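Local coordinates for Bis(5'-nucleosyl)-tetraphosphatase [asymmetrical] (Caenorhabditis elegans, PDB 1KTG), which splits diadenosine tetraphosphate asymmetrically into AMP and ATP, using divalent metal ions such as magnesium, at residues K117-Y121 and A122-S126. Sequence-based numbering, arbitrary orientation.
Sequences KIADY and AEMGS. With AMP (adenosine monophosphate), chain J.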
# COMPACT_ATOMS: atom_id res chain seq x y z
N LYS A 117 5.44 0.82 12.97
CA LYS A 117 5.24 1.93 13.90
C LYS A 117 4.47 3.09 13.24
O LYS A 117 3.55 3.64 13.84
CB LYS A 117 6.58 2.43 14.42
N ILE A 118 4.87 3.45 12.02
CA ILE A 118 4.27 4.59 11.32
C ILE A 118 2.83 4.30 10.88
O ILE A 118 1.96 5.17 10.98
CB ILE A 118 5.15 5.02 10.11
CG1 ILE A 118 6.42 5.72 10.61
CG2 ILE A 118 4.37 5.95 9.18
CD1 ILE A 118 7.43 6.08 9.50
N ALA A 119 2.57 3.07 10.43
CA ALA A 119 1.24 2.66 9.98
C ALA A 119 0.29 2.60 11.16
O ALA A 119 -0.91 2.81 11.03
CB ALA A 119 1.31 1.33 9.28
N ASP A 120 0.87 2.29 12.32
CA ASP A 120 0.22 2.35 13.62
C ASP A 120 -0.89 1.33 13.89
O ASP A 120 -0.95 0.79 14.99
CB ASP A 120 -0.21 3.78 13.94
CG ASP A 120 -0.93 3.89 15.26
OD1 ASP A 120 -0.34 3.56 16.33
OD2 ASP A 120 -2.11 4.28 15.33
N TYR A 121 -1.75 1.04 12.93
CA TYR A 121 -2.84 0.10 13.15
C TYR A 121 -2.35 -1.35 13.23
O TYR A 121 -1.66 -1.84 12.35
CB TYR A 121 -3.88 0.24 12.03
CG TYR A 121 -4.31 1.67 11.84
CD1 TYR A 121 -3.92 2.39 10.72
CD2 TYR A 121 -5.06 2.32 12.81
CE1 TYR A 121 -4.31 3.72 10.56
CE2 TYR A 121 -5.44 3.64 12.65
CZ TYR A 121 -5.07 4.33 11.53
OH TYR A 121 -5.45 5.65 11.38
N ALA A 122 -2.74 -2.03 14.31
CA ALA A 122 -2.32 -3.40 14.57
C ALA A 122 -2.48 -4.35 13.38
O ALA A 122 -1.53 -5.07 13.05
CB ALA A 122 -3.08 -3.95 15.76
N GLU A 123 -3.65 -4.35 12.75
CA GLU A 123 -3.91 -5.24 11.61
C GLU A 123 -2.98 -4.94 10.44
O GLU A 123 -2.54 -5.85 9.76
CB GLU A 123 -5.36 -5.14 11.11
CG GLU A 123 -6.45 -5.19 12.16
CD GLU A 123 -6.22 -6.24 13.20
OE1 GLU A 123 -5.85 -7.38 12.83
OE2 GLU A 123 -6.42 -5.93 14.40
N MET A 124 -2.72 -3.66 10.17
CA MET A 124 -1.79 -3.31 9.10
C MET A 124 -0.41 -3.86 9.45
O MET A 124 0.29 -4.39 8.59
CB MET A 124 -1.71 -1.80 8.86
CG MET A 124 -0.65 -1.40 7.84
SD MET A 124 -0.91 -2.08 6.18
CE MET A 124 -2.24 -1.04 5.60
N GLY A 125 -0.04 -3.74 10.73
CA GLY A 125 1.23 -4.29 11.21
C GLY A 125 1.36 -5.78 10.91
O GLY A 125 2.37 -6.24 10.35
N SER A 126 0.35 -6.54 11.29
CA SER A 126 0.33 -7.99 11.05
C SER A 126 0.43 -8.31 9.55
O SER A 126 1.09 -9.27 9.16
CB SER A 126 -0.95 -8.59 11.64
OG SER A 126 -0.94 -8.47 13.04
P AMP J . -8.52 5.42 4.94
O1P AMP J . -7.01 5.41 4.87
O2P AMP J . -9.07 4.02 4.81
O3P AMP J . -9.04 6.45 3.98
O5' AMP J . -8.88 5.94 6.42
C5' AMP J . -10.23 6.18 6.81
C4' AMP J . -10.26 6.30 8.33
O4' AMP J . -9.95 5.03 8.88
C3' AMP J . -9.22 7.29 8.84
O3' AMP J . -9.79 8.08 9.87
C2' AMP J . -8.08 6.42 9.35
O2' AMP J . -7.49 6.92 10.54
C1' AMP J . -8.73 5.07 9.62
N9 AMP J . -7.89 3.91 9.24
C8 AMP J . -7.05 3.78 8.19
N7 AMP J . -6.48 2.55 8.21
C5 AMP J . -6.94 1.88 9.26
C6 AMP J . -6.73 0.54 9.84
N6 AMP J . -5.88 -0.33 9.25
N1 AMP J . -7.41 0.22 10.95
C2 AMP J . -8.26 1.08 11.54
N3 AMP J . -8.49 2.33 11.06
C4 AMP J . -7.88 2.77 9.95
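Ala119, the last residue of helix 112-119, sets its methyl against the side chain of Met124, with CB of Ala119 3.7 Å from CG of Met124. With CG anti to the backbone N (chi1 174°) and bends at chi2 and chi3, the methionine carries its buried end against Pro34 and Leu74 of the sheet. Asp120 breaks the helix with a positive phi of 68°, making a gamma-like turn in which Tyr121 N bonds back to Ala119 O at 2.7 Å. Tyr121 then does two jobs. Its backbone sits at the N-cap of helix 122-137, where its carbonyl O accepts the first-turn bond from Gly125 N at 3.0 Å. Its side chain leads away from the helix that follows: with CG beside the backbone N (chi1 -51°), the phenol lies over the adenine of AMP, the two planes nearly parallel and CG 3.3 Å from C6, while the purine's C5 is displaced toward the rim of the ring. At the far end of the ring, Tyr121 OH reaches the ribose and shares a short hydrogen bond of 2.5 Å with AMP O2', so base and sugar are gripped by one residue. Tyr76, His31, Lys36 and Lys83 supply further hydrogen bonds to the nucleotide. Here a tight turn between two helices packed on the Nudix sheet presents a tyrosine that forms one wall of the adenine pocket in an Ap4A hydrolase.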